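Local coordinates for trehalose-6-phosphate phosphatase (Cryptococcus neoformans, PDB 5DX9), which belongs to the phosphatases of the HAD clan and holds a magnesium ion and 6-O-phosphono-alpha-D-glucopyranose beside its Rossmann-like core sheet, at residues L6-F11 with V270-T274; A18-L23 with D203-F208; F25-G29 with H40-T44; R224-P228 with L263-S267. All coordinates share one frame; numbering follows the deposited sequence.

Contact 1 (L6-F11 with V270-T274); sequences LDTAQF and VFATT
F11 and F271 join the first helix of the chain, 8-17, to strand 270-275 in the central sheet of the Rossmann-like HAD core. The contact is mostly aromatic. The edge of the F11 ring points at a face of the F271 ring in a T-shaped stack, with centroids 4.9 Å apart and planes at 70°. F11 CD1 stands over the middle of the F271 ring and comes 3.5 Å from F271 CG. F11 CB adds an off-centre CH-pi contact to the same ring, with F271 CE1 3.8 Å away. F11 has CG anti to its own N (chi1 175°), and this swings the ring edge over F271. F271 also meets the ring of W286 at a small angle, and F11 meets F208.

The second group centres on L6. It sends its CD1 branch between F271 and T273, and its side chain crosses both at about a right angle. L6 CD1 lies 4.0 Å from F271 CD1.

The backbone shapes the start of the helix. D7 is the N-cap residue and the centre of an inverse gamma turn. F11 N donates to D7 O at 2.9 Å. L6 CD1 also touches T273 OG1, 3.9 Å away, in a plain van der Waals contact.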
loop_
_atom_site.group_PDB
_atom_site.type_symbol
_atom_site.label_atom_id
_atom_site.label_comp_id
_atom_site.label_asym_id
_atom_site.label_seq_id
_atom_site.Cartn_x
_atom_site.Cartn_y
_atom_site.Cartn_z
ATOM N N LEU A 6 2.332 15.498 -10.745
ATOM C CA LEU A 6 3.226 14.522 -11.361
ATOM C C LEU A 6 3.645 14.942 -12.766
ATOM O O LEU A 6 2.808 15.114 -13.651
ATOM C CB LEU A 6 2.562 13.147 -11.412
ATOM C CG LEU A 6 3.337 12.060 -12.158
ATOM C CD1 LEU A 6 4.625 11.692 -11.423
ATOM C CD2 LEU A 6 2.455 10.838 -12.369
ATOM N N ASP A 7 4.946 15.129 -12.954
ATOM C CA ASP A 7 5.488 15.485 -14.256
ATOM C C ASP A 7 5.536 14.240 -15.137
ATOM O O ASP A 7 6.557 13.549 -15.199
ATOM C CB ASP A 7 6.879 16.105 -14.107
ATOM C CG ASP A 7 7.420 16.651 -15.415
ATOM O OD1 ASP A 7 6.617 16.872 -16.344
ATOM O OD2 ASP A 7 8.645 16.869 -15.508
ATOM N N THR A 8 4.419 13.957 -15.804
ATOM C CA THR A 8 4.282 12.745 -16.607
ATOM C C THR A 8 5.316 12.698 -17.730
ATOM O O THR A 8 5.745 11.620 -18.144
ATOM C CB THR A 8 2.863 12.623 -17.207
ATOM O OG1 THR A 8 2.487 13.865 -17.816
ATOM C CG2 THR A 8 1.852 12.277 -16.122
ATOM N N ALA A 9 5.720 13.871 -18.207
ATOM C CA ALA A 9 6.745 13.968 -19.239
ATOM C C ALA A 9 8.075 13.433 -18.724
ATOM O O ALA A 9 8.673 12.546 -19.332
ATOM C CB ALA A 9 6.895 15.405 -19.710
ATOM N N GLN A 10 8.531 13.970 -17.596
ATOM C CA GLN A 10 9.770 13.507 -16.984
ATOM C C GLN A 10 9.691 12.047 -16.544
ATOM O O GLN A 10 10.682 11.316 -16.618
ATOM C CB GLN A 10 10.136 14.374 -15.785
ATOM C CG GLN A 10 11.327 13.849 -15.019
ATOM C CD GLN A 10 11.481 14.509 -13.664
ATOM O OE1 GLN A 10 10.948 15.595 -13.424
ATOM N NE2 GLN A 10 12.210 13.852 -12.768
ATOM N N PHE A 11 8.522 11.626 -16.070
ATOM C CA PHE A 11 8.346 10.239 -15.651
ATOM C C PHE A 11 8.372 9.299 -16.850
ATOM O O PHE A 11 8.945 8.213 -16.785
ATOM C CB PHE A 11 7.039 10.054 -14.878
ATOM C CG PHE A 11 6.758 8.627 -14.520
ATOM C CD1 PHE A 11 7.530 7.978 -13.573
ATOM C CD2 PHE A 11 5.737 7.930 -15.139
ATOM C CE1 PHE A 11 7.287 6.661 -13.244
ATOM C CE2 PHE A 11 5.486 6.610 -14.813
ATOM C CZ PHE A 11 6.263 5.974 -13.866
ATOM N N VAL A 270 12.882 7.991 -7.970
ATOM C CA VAL A 270 11.711 7.630 -7.168
ATOM C C VAL A 270 10.563 8.603 -7.411
ATOM O O VAL A 270 10.693 9.808 -7.179
ATOM C CB VAL A 270 12.032 7.601 -5.655
ATOM C CG1 VAL A 270 10.778 7.269 -4.844
ATOM C CG2 VAL A 270 13.144 6.609 -5.360
ATOM N N PHE A 271 9.441 8.074 -7.885
ATOM C CA PHE A 271 8.262 8.892 -8.130
ATOM C C PHE A 271 7.132 8.544 -7.160
ATOM O O PHE A 271 6.196 7.821 -7.507
ATOM C CB PHE A 271 7.799 8.731 -9.577
ATOM C CG PHE A 271 8.751 9.323 -10.580
ATOM C CD1 PHE A 271 8.505 10.570 -11.133
ATOM C CD2 PHE A 271 9.898 8.643 -10.955
ATOM C CE1 PHE A 271 9.381 11.121 -12.053
ATOM C CE2 PHE A 271 10.780 9.193 -11.873
ATOM C CZ PHE A 271 10.520 10.434 -12.420
ATOM N N ALA A 272 7.231 9.070 -5.942
ATOM C CA ALA A 272 6.211 8.843 -4.925
ATOM C C ALA A 272 5.046 9.799 -5.129
ATOM O O ALA A 272 5.200 11.017 -5.019
ATOM C CB ALA A 272 6.799 9.001 -3.532
ATOM N N THR A 273 3.879 9.237 -5.420
ATOM C CA THR A 273 2.725 10.031 -5.803
ATOM C C THR A 273 1.528 9.783 -4.890
ATOM O O THR A 273 1.035 8.659 -4.776
ATOM C CB THR A 273 2.319 9.739 -7.264
ATOM O OG1 THR A 273 3.457 9.913 -8.119
ATOM C CG2 THR A 273 1.216 10.676 -7.709
ATOM N N THR A 274 1.065 10.839 -4.233
ATOM C CA THR A 274 -0.166 10.755 -3.467
ATOM C C THR A 274 -1.340 11.124 -4.357
ATOM O O THR A 274 -1.184 11.871 -5.320
ATOM C CB THR A 274 -0.150 11.681 -2.234
ATOM O OG1 THR A 274 -1.276 11.378 -1.398
ATOM C CG2 THR A 274 -0.207 13.151 -2.654
#

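Contact 2 (A18-L23 with D203-F208); sequences ANKRLL and DVDLIF
The carboxylate of D205 meets the backbone of N19 and K20 with both of its oxygens. N19 N gives a nearly straight bond to D205 OD2 (2.9 Å, 173° at the hydrogen), on the syn lone pair. K20 N reaches D205 OD1 at 3.1 Å, also from the syn side but tilted 33° out of the carboxylate plane. The side-chain amide of N19 lies almost parallel to this carboxylate. D205 CG sits between its own N and carbonyl carbon (chi1 54°), which turns the carboxylate to the N-H groups of N19 and K20. The ring of F208 leads away from the 18-23 segment and stands edge-to-face with F298.

K20 O accepts D205 N, so the backbone N and O of K20 are both bound by D205, one by its carboxylate and the other by its backbone N-H. Beyond them the two segments run as neighbouring parallel strands of the Rossmann-like HAD core, 21-25 beside 206-211. The axes of the short pieces 21-23 and 206-208 come within 4.8 Å and are almost exactly parallel. L22 takes part twice: its N binds L206 O, and its O receives F208 N, each bond 2.9 Å long.

On one face of the sheet lie R21, L23, L206 and F208, with helix 8-17 over L23 and L206. R21 passes its CD and CG slantwise over L206 CD2, while its guanidinium is held by a salt bridge to D57 and a cation-pi contact with Y15. L23 CD2 rests on F208 CB at 3.8 Å. The opposite face carries L22 and I207. There L22 CB packs 4.0 Å from I207 CG1, and V204 CG1 comes 3.8 Å from L22 CB.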
loop_
_atom_site.group_PDB
_atom_site.type_symbol
_atom_site.label_atom_id
_atom_site.label_comp_id
_atom_site.label_asym_id
_atom_site.label_seq_id
_atom_site.Cartn_x
_atom_site.Cartn_y
_atom_site.Cartn_z
ATOM N N ALA A 18 14.740 3.129 -18.071
ATOM C CA ALA A 18 14.989 2.237 -16.941
ATOM C C ALA A 18 15.224 0.784 -17.351
ATOM O O ALA A 18 14.616 0.282 -18.297
ATOM C CB ALA A 18 13.830 2.316 -15.954
ATOM N N ASN A 19 16.111 0.115 -16.620
ATOM C CA ASN A 19 16.390 -1.301 -16.837
ATOM C C ASN A 19 15.428 -2.192 -16.059
ATOM O O ASN A 19 14.867 -3.139 -16.607
ATOM C CB ASN A 19 17.833 -1.625 -16.449
ATOM C CG ASN A 19 18.844 -0.919 -17.334
ATOM O OD1 ASN A 19 18.654 -0.808 -18.549
ATOM N ND2 ASN A 19 19.925 -0.434 -16.730
ATOM N N LYS A 20 15.246 -1.885 -14.777
ATOM C CA LYS A 20 14.291 -2.614 -13.947
ATOM C C LYS A 20 13.416 -1.650 -13.154
ATOM O O LYS A 20 13.916 -0.797 -12.422
ATOM C CB LYS A 20 15.012 -3.575 -13.004
ATOM C CG LYS A 20 14.117 -4.684 -12.480
ATOM C CD LYS A 20 14.764 -6.043 -12.673
ATOM C CE LYS A 20 13.733 -7.155 -12.658
ATOM N NZ LYS A 20 12.835 -7.077 -13.848
ATOM N N ARG A 21 12.103 -1.800 -13.293
ATOM C CA ARG A 21 11.164 -0.842 -12.725
ATOM C C ARG A 21 10.267 -1.452 -11.645
ATOM O O ARG A 21 9.593 -2.458 -11.873
ATOM C CB ARG A 21 10.310 -0.239 -13.842
ATOM C CG ARG A 21 11.140 0.417 -14.941
ATOM C CD ARG A 21 10.268 1.079 -15.990
ATOM N NE ARG A 21 9.597 0.096 -16.831
ATOM C CZ ARG A 21 9.893 -0.122 -18.109
ATOM N NH1 ARG A 21 10.845 0.587 -18.702
ATOM N NH2 ARG A 21 9.229 -1.044 -18.794
ATOM N N LEU A 22 10.276 -0.835 -10.468
ATOM C CA LEU A 22 9.394 -1.229 -9.376
ATOM C C LEU A 22 8.136 -0.366 -9.398
ATOM O O LEU A 22 8.200 0.842 -9.166
ATOM C CB LEU A 22 10.116 -1.106 -8.031
ATOM C CG LEU A 22 9.477 -1.777 -6.813
ATOM C CD1 LEU A 22 9.236 -3.256 -7.074
ATOM C CD2 LEU A 22 10.353 -1.588 -5.583
ATOM N N LEU A 23 6.997 -0.983 -9.692
ATOM C CA LEU A 23 5.748 -0.243 -9.825
ATOM C C LEU A 23 4.747 -0.651 -8.746
ATOM O O LEU A 23 4.231 -1.769 -8.749
ATOM C CB LEU A 23 5.144 -0.453 -11.215
ATOM C CG LEU A 23 6.050 -0.121 -12.404
ATOM C CD1 LEU A 23 5.310 -0.327 -13.730
ATOM C CD2 LEU A 23 6.593 1.299 -12.286
ATOM N N ASP A 203 18.369 -3.991 -8.106
ATOM C CA ASP A 203 18.727 -3.499 -9.432
ATOM C C ASP A 203 17.699 -2.509 -9.968
ATOM O O ASP A 203 17.822 -2.022 -11.092
ATOM C CB ASP A 203 18.891 -4.668 -10.405
ATOM C CG ASP A 203 17.664 -5.557 -10.463
ATOM O OD1 ASP A 203 17.415 -6.144 -11.538
ATOM O OD2 ASP A 203 16.949 -5.668 -9.442
ATOM N N VAL A 204 16.684 -2.219 -9.161
ATOM C CA VAL A 204 15.659 -1.251 -9.537
ATOM C C VAL A 204 16.258 0.144 -9.691
ATOM O O VAL A 204 16.997 0.607 -8.823
ATOM C CB VAL A 204 14.523 -1.209 -8.501
ATOM C CG1 VAL A 204 13.637 0.005 -8.726
ATOM C CG2 VAL A 204 13.714 -2.488 -8.560
ATOM N N ASP A 205 15.944 0.807 -10.800
ATOM C CA ASP A 205 16.450 2.154 -11.050
ATOM C C ASP A 205 15.314 3.141 -11.320
ATOM O O ASP A 205 15.552 4.313 -11.611
ATOM C CB ASP A 205 17.445 2.150 -12.218
ATOM C CG ASP A 205 16.870 1.531 -13.473
ATOM O OD1 ASP A 205 15.833 0.847 -13.375
ATOM O OD2 ASP A 205 17.458 1.724 -14.560
ATOM N N LEU A 206 14.081 2.658 -11.224
ATOM C CA LEU A 206 12.911 3.529 -11.270
ATOM C C LEU A 206 11.834 2.976 -10.353
ATOM O O LEU A 206 11.398 1.837 -10.518
ATOM C CB LEU A 206 12.367 3.662 -12.691
ATOM C CG LEU A 206 11.172 4.605 -12.846
ATOM C CD1 LEU A 206 11.616 6.055 -12.742
ATOM C CD2 LEU A 206 10.441 4.362 -14.152
ATOM N N ILE A 207 11.411 3.778 -9.384
ATOM C CA ILE A 207 10.337 3.369 -8.490
ATOM C C ILE A 207 9.134 4.294 -8.614
ATOM O O ILE A 207 9.257 5.512 -8.484
ATOM C CB ILE A 207 10.792 3.338 -7.018
ATOM C CG1 ILE A 207 11.873 2.275 -6.813
ATOM C CG2 ILE A 207 9.610 3.054 -6.104
ATOM C CD1 ILE A 207 12.348 2.165 -5.381
ATOM N N PHE A 208 7.974 3.707 -8.880
ATOM C CA PHE A 208 6.724 4.444 -8.816
ATOM C C PHE A 208 5.857 3.872 -7.702
ATOM O O PHE A 208 5.723 2.655 -7.575
ATOM C CB PHE A 208 5.974 4.398 -10.147
ATOM C CG PHE A 208 4.679 5.155 -10.128
ATOM C CD1 PHE A 208 4.651 6.512 -10.404
ATOM C CD2 PHE A 208 3.491 4.517 -9.808
ATOM C CE1 PHE A 208 3.462 7.214 -10.378
ATOM C CE2 PHE A 208 2.298 5.214 -9.779
ATOM C CZ PHE A 208 2.286 6.567 -10.063
#

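Contact 3 (F25-G29 with H40-T44); sequences FNYDG and HAVPT. Unlike the reference sequence in segment 25-29: N26 (reference Asp). With MG (magnesium ion), chain C; G6P (6-O-phosphono-alpha-D-glucopyranose), chain B; GLC (alpha-D-glucopyranose), chain D.
Y27 and D28, which touch A41 and P43, belong to the DxD loop of the HAD fold, just after strand 21-25. The loop reads N26-Y27-D28 here, because position 26 is Asn where the reference sequence has Asp.

Y27 reaches across to the 40-44 segment. Its CG is anti to the backbone N (chi1 -174°), which sends the ring away from the ligand. Y27 OH donates to A41 O at 2.6 Å. The oxygen lies at the ring edge, in the ring plane, but the hydroxyl stands above the plane of the carbonyl. A41 is the centre of an inverse gamma turn. P43 crosses the tyrosine at about a right angle and brings its CD to 3.0 Å from Y27 OH, a tight fit. W77 meets the Y27 ring as well. Beside this, A41 CB packs 3.6 Å from D28 OD1.

The other side of the loop faces magnesium and 6-O-phosphono-alpha-D-glucopyranose. The metal is bound by N26 OD1 (2.1 Å), D28 O (2.2 Å), phosphate O2P, two waters and D212. N26 ND2 donates to phosphate O3P at 3.0 Å, and D28 N to O1P at 3.2 Å. D28 OD2 makes a salt bridge to R68 and lies 2.9 Å from O6 of 6-O-phosphono-alpha-D-glucopyranose.

The N26 amide is therefore fixed in its rotation: its oxygen serves the metal and its nitrogen serves the phosphate and I65 O. Magnesium and the N-H donors together probably draw negative charge from the phosphate oxygens.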
loop_
_atom_site.group_PDB
_atom_site.type_symbol
_atom_site.label_atom_id
_atom_site.label_comp_id
_atom_site.label_asym_id
_atom_site.label_seq_id
_atom_site.Cartn_x
_atom_site.Cartn_y
_atom_site.Cartn_z
ATOM N N PHE A 25 1.234 0.080 -6.656
ATOM C CA PHE A 25 -0.073 0.729 -6.679
ATOM C C PHE A 25 -0.949 0.363 -5.489
ATOM O O PHE A 25 -1.222 -0.816 -5.247
ATOM C CB PHE A 25 -0.830 0.370 -7.958
ATOM C CG PHE A 25 -0.140 0.796 -9.219
ATOM C CD1 PHE A 25 -0.403 2.034 -9.784
ATOM C CD2 PHE A 25 0.759 -0.048 -9.850
ATOM C CE1 PHE A 25 0.220 2.424 -10.948
ATOM C CE2 PHE A 25 1.387 0.336 -11.014
ATOM C CZ PHE A 25 1.120 1.573 -11.565
ATOM N N ASN A 26 -1.402 1.376 -4.756
ATOM C CA ASN A 26 -2.514 1.201 -3.830
ATOM C C ASN A 26 -3.753 0.919 -4.664
ATOM O O ASN A 26 -3.750 1.166 -5.871
ATOM C CB ASN A 26 -2.704 2.440 -2.950
ATOM C CG ASN A 26 -3.857 2.294 -1.969
ATOM O OD1 ASN A 26 -4.873 2.972 -2.084
ATOM N ND2 ASN A 26 -3.696 1.414 -0.999
ATOM N N TYR A 27 -4.810 0.392 -4.053
ATOM C CA TYR A 27 -6.005 0.118 -4.841
ATOM C C TYR A 27 -7.107 1.146 -4.648
ATOM O O TYR A 27 -7.330 1.985 -5.514
ATOM C CB TYR A 27 -6.575 -1.268 -4.549
ATOM C CG TYR A 27 -7.721 -1.564 -5.490
ATOM C CD1 TYR A 27 -7.497 -1.665 -6.858
ATOM C CD2 TYR A 27 -9.024 -1.701 -5.026
ATOM C CE1 TYR A 27 -8.528 -1.915 -7.736
ATOM C CE2 TYR A 27 -10.068 -1.957 -5.900
ATOM C CZ TYR A 27 -9.811 -2.063 -7.256
ATOM O OH TYR A 27 -10.824 -2.308 -8.148
ATOM N N ASP A 28 -7.815 1.062 -3.527
ATOM C CA ASP A 28 -8.950 1.946 -3.290
ATOM C C ASP A 28 -8.503 3.400 -3.271
ATOM O O ASP A 28 -7.517 3.741 -2.622
ATOM C CB ASP A 28 -9.653 1.585 -1.979
ATOM C CG ASP A 28 -10.187 0.169 -1.982
ATOM O OD1 ASP A 28 -11.100 -0.114 -2.785
ATOM O OD2 ASP A 28 -9.695 -0.657 -1.183
ATOM N N GLY A 29 -9.227 4.248 -3.996
ATOM C CA GLY A 29 -8.917 5.665 -4.063
ATOM C C GLY A 29 -7.695 5.976 -4.910
ATOM O O GLY A 29 -7.379 7.140 -5.163
ATOM N N HIS A 40 -18.090 -3.256 -4.202
ATOM C CA HIS A 40 -18.415 -2.720 -5.518
ATOM C C HIS A 40 -17.241 -1.986 -6.175
ATOM O O HIS A 40 -17.366 -1.479 -7.294
ATOM C CB HIS A 40 -19.616 -1.782 -5.418
ATOM C CG HIS A 40 -20.861 -2.462 -4.932
ATOM N ND1 HIS A 40 -20.883 -3.768 -4.513
ATOM C CD2 HIS A 40 -22.129 -1.993 -4.805
ATOM C CE1 HIS A 40 -22.114 -4.089 -4.145
ATOM N NE2 HIS A 40 -22.885 -3.037 -4.311
ATOM N N ALA A 41 -16.107 -1.932 -5.482
ATOM C CA ALA A 41 -14.926 -1.248 -6.003
ATOM C C ALA A 41 -14.183 -2.116 -7.015
ATOM O O ALA A 41 -13.025 -2.480 -6.804
ATOM C CB ALA A 41 -14.002 -0.854 -4.864
ATOM N N VAL A 42 -14.853 -2.446 -8.113
ATOM C CA VAL A 42 -14.270 -3.316 -9.128
ATOM C C VAL A 42 -13.564 -2.509 -10.218
ATOM O O VAL A 42 -14.076 -1.485 -10.671
ATOM C CB VAL A 42 -15.337 -4.219 -9.773
ATOM C CG1 VAL A 42 -16.066 -5.019 -8.699
ATOM C CG2 VAL A 42 -16.321 -3.390 -10.584
ATOM N N PRO A 43 -12.380 -2.974 -10.641
ATOM C CA PRO A 43 -11.587 -2.250 -11.640
ATOM C C PRO A 43 -12.279 -2.202 -12.996
ATOM O O PRO A 43 -12.925 -3.170 -13.397
ATOM C CB PRO A 43 -10.286 -3.059 -11.712
ATOM C CG PRO A 43 -10.673 -4.428 -11.281
ATOM C CD PRO A 43 -11.746 -4.243 -10.244
ATOM N N THR A 44 -12.146 -1.076 -13.689
ATOM C CA THR A 44 -12.736 -0.915 -15.010
ATOM C C THR A 44 -11.979 -1.750 -16.032
ATOM O O THR A 44 -10.987 -2.398 -15.700
ATOM C CB THR A 44 -12.728 0.554 -15.460
ATOM O OG1 THR A 44 -11.374 0.992 -15.628
ATOM C CG2 THR A 44 -13.417 1.431 -14.430
HETATM MG MG MG C . -6.342 3.538 -0.720
HETATM C C1 G6P B . -11.529 -0.268 1.744
HETATM C C2 G6P B . -11.669 -1.650 2.370
HETATM C C3 G6P B . -11.232 -1.654 3.821
HETATM C C4 G6P B . -9.789 -1.207 3.935
HETATM C C5 G6P B . -9.423 0.030 3.094
HETATM C C6 G6P B . -7.976 -0.046 2.570
HETATM O O1 G6P B . -12.470 0.671 2.270
HETATM O O2 G6P B . -13.024 -2.078 2.255
HETATM O O3 G6P B . -11.301 -2.982 4.358
HETATM O O4 G6P B . -9.588 -0.978 5.337
HETATM O O5 G6P B . -10.200 0.229 1.902
HETATM O O6 G6P B . -7.943 -0.155 1.125
HETATM P P G6P B . -6.660 0.359 0.262
HETATM O O1P G6P B . -6.443 -0.472 -1.098
HETATM O O2P G6P B . -6.877 1.776 -0.106
HETATM O O3P G6P B . -5.375 0.224 1.221
HETATM C C1 GLC D . -12.452 1.903 1.537
HETATM C C2 GLC D . -13.297 2.957 2.255
HETATM C C3 GLC D . -14.781 2.633 2.149
HETATM C C4 GLC D . -15.197 2.394 0.703
HETATM C C5 GLC D . -14.292 1.357 0.046
HETATM C C6 GLC D . -14.557 1.232 -1.454
HETATM O O2 GLC D . -12.890 3.034 3.635
HETATM O O3 GLC D . -15.545 3.718 2.686
HETATM O O4 GLC D . -16.570 1.972 0.695
HETATM O O5 GLC D . -12.918 1.708 0.201
HETATM O O6 GLC D . -14.529 2.527 -2.069
HETATM O O HOH W 1 -7.917 4.640 0.114
HETATM O O HOH W 2 -4.889 3.473 0.728
#

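Contact 4 (R224-P228 with L263-S267); sequences RTIFP and LTIRS
I226 and F227 pack against L263, I265 and S267, joining the turn after helix 217-225 to the loop that leads into strand 270-275 of the Rossmann-like core. No hydrogen bond crosses between the segments, so fit of shape makes the contact.

The main bump is the ring of F227. Its far rim enters the bend of backbone from I265 to S267. F227 CE1 meets I265 O at 3.5 Å, with the oxygen at the ring edge and in its plane. F227 CZ comes to 3.3 Å from S267 N, and F227 CE2 to 3.7 Å from S267 CB. The CZ–CE2 side of the ring thus lies against S267.

I226 backs the ring within its own segment. Its CG1 lies over the centre of one face of F227. The first torsion of I226, chi1 53°, sets CG1 there, and CD1 then projects onward as a second bump. I226 CD1 rests 3.9 Å from I265 CG2, the two side chains crossing at about a right angle. L263 CD1 closes in more loosely on I226 CD1, at 4.4 Å. L263 itself leans on V238 and M240 of the neighbouring strand.

The receiving loop is held in shape by R266, whose CB points away from F227. Its guanidinium folds back over the loop, and its NH2 makes a weak hydrogen bond to N236 O. R266 NH1 donates to L263 O at 3.1 Å and to I265 O at 2.8 Å, both oxygens near the guanidinium plane.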
loop_
_atom_site.group_PDB
_atom_site.type_symbol
_atom_site.label_atom_id
_atom_site.label_comp_id
_atom_site.label_asym_id
_atom_site.label_seq_id
_atom_site.Cartn_x
_atom_site.Cartn_y
_atom_site.Cartn_z
ATOM N N ARG A 224 11.798 7.412 1.156
ATOM C CA ARG A 224 12.696 8.517 1.464
ATOM C C ARG A 224 13.845 8.093 2.371
ATOM O O ARG A 224 14.998 8.449 2.128
ATOM C CB ARG A 224 11.921 9.661 2.112
ATOM C CG ARG A 224 11.050 10.443 1.138
ATOM C CD ARG A 224 9.959 11.205 1.871
ATOM N NE ARG A 224 10.502 12.043 2.932
ATOM C CZ ARG A 224 10.693 13.352 2.822
ATOM N NH1 ARG A 224 10.377 13.979 1.696
ATOM N NH2 ARG A 224 11.194 14.034 3.840
ATOM N N THR A 225 13.529 7.325 3.410
ATOM C CA THR A 225 14.503 7.017 4.454
ATOM C C THR A 225 15.550 5.982 4.043
ATOM O O THR A 225 16.428 5.643 4.836
ATOM C CB THR A 225 13.808 6.520 5.738
ATOM O OG1 THR A 225 13.003 5.373 5.439
ATOM C CG2 THR A 225 12.931 7.617 6.331
ATOM N N ILE A 226 15.467 5.477 2.815
ATOM C CA ILE A 226 16.550 4.647 2.293
ATOM C C ILE A 226 17.761 5.527 2.000
ATOM O O ILE A 226 18.897 5.054 1.952
ATOM C CB ILE A 226 16.154 3.892 1.016
ATOM C CG1 ILE A 226 15.588 4.860 -0.026
ATOM C CG2 ILE A 226 15.168 2.791 1.339
ATOM C CD1 ILE A 226 15.369 4.229 -1.384
ATOM N N PHE A 227 17.497 6.815 1.806
ATOM C CA PHE A 227 18.545 7.802 1.582
ATOM C C PHE A 227 18.812 8.566 2.866
ATOM O O PHE A 227 17.901 8.766 3.669
ATOM C CB PHE A 227 18.141 8.767 0.468
ATOM C CG PHE A 227 17.706 8.086 -0.793
ATOM C CD1 PHE A 227 18.525 7.157 -1.411
ATOM C CD2 PHE A 227 16.469 8.361 -1.352
ATOM C CE1 PHE A 227 18.127 6.523 -2.570
ATOM C CE2 PHE A 227 16.063 7.731 -2.512
ATOM C CZ PHE A 227 16.895 6.810 -3.122
ATOM N N PRO A 228 20.068 8.989 3.070
ATOM C CA PRO A 228 20.405 9.817 4.231
ATOM C C PRO A 228 19.575 11.096 4.253
ATOM O O PRO A 228 19.211 11.599 3.191
ATOM C CB PRO A 228 21.893 10.122 4.027
ATOM C CG PRO A 228 22.389 9.010 3.162
ATOM C CD PRO A 228 21.249 8.683 2.247
ATOM N N LEU A 263 21.733 -0.707 -3.176
ATOM C CA LEU A 263 20.602 -0.333 -4.018
ATOM C C LEU A 263 21.054 0.482 -5.224
ATOM O O LEU A 263 21.949 1.318 -5.123
ATOM C CB LEU A 263 19.567 0.457 -3.213
ATOM C CG LEU A 263 18.936 -0.271 -2.027
ATOM C CD1 LEU A 263 17.852 0.590 -1.387
ATOM C CD2 LEU A 263 18.375 -1.615 -2.466
ATOM N N THR A 264 20.423 0.231 -6.365
ATOM C CA THR A 264 20.717 0.976 -7.581
ATOM C C THR A 264 19.939 2.286 -7.607
ATOM O O THR A 264 20.391 3.281 -8.172
ATOM C CB THR A 264 20.371 0.153 -8.837
ATOM O OG1 THR A 264 21.153 -1.047 -8.853
ATOM C CG2 THR A 264 20.639 0.960 -10.103
ATOM N N ILE A 265 18.767 2.274 -6.980
ATOM C CA ILE A 265 17.860 3.416 -7.017
ATOM C C ILE A 265 18.472 4.677 -6.410
ATOM O O ILE A 265 19.146 4.619 -5.384
ATOM C CB ILE A 265 16.541 3.103 -6.279
ATOM C CG1 ILE A 265 15.517 4.205 -6.530
ATOM C CG2 ILE A 265 16.789 2.916 -4.790
ATOM C CD1 ILE A 265 15.119 4.335 -7.981
ATOM N N ARG A 266 18.240 5.809 -7.069
ATOM C CA ARG A 266 18.580 7.120 -6.525
ATOM C C ARG A 266 17.321 7.986 -6.488
ATOM O O ARG A 266 16.383 7.753 -7.254
ATOM C CB ARG A 266 19.681 7.795 -7.351
ATOM C CG ARG A 266 21.061 7.182 -7.167
ATOM C CD ARG A 266 21.474 7.202 -5.706
ATOM N NE ARG A 266 22.770 6.567 -5.479
ATOM C CZ ARG A 266 22.958 5.252 -5.408
ATOM N NH1 ARG A 266 21.935 4.420 -5.558
ATOM N NH2 ARG A 266 24.173 4.768 -5.193
ATOM N N SER A 267 17.314 8.982 -5.603
ATOM C CA SER A 267 16.116 9.773 -5.311
ATOM C C SER A 267 15.431 10.305 -6.565
ATOM O O SER A 267 14.203 10.378 -6.634
ATOM C CB SER A 267 16.465 10.941 -4.386
ATOM O OG SER A 267 17.001 12.026 -5.120
#

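Contacts 1 and 2 share the central sheet, where strands 206-211 and 270-275 are neighbours. Their centres are 13 Å apart, and F271 N probably bonds I207 O at 2.6 Å. Contact 4 lies beside contact 2, centres 12 Å apart: I265 CB packs 3.6 Å from V204 O. It also meets contact 1, where V270 CG2 comes 3.6 Å from I265 CG1. Among the four, contact 3 alone binds magnesium and touches 6-O-phosphono-alpha-D-glucopyranose; other residues complete the site. Contact 2 reaches it through F208 CE2, 3.7 Å from F25 CE1. The F208 side chain is still about 13 Å from magnesium. Contact 4 lies across the chain's centre, about 29 Å from contact 3, centre to centre.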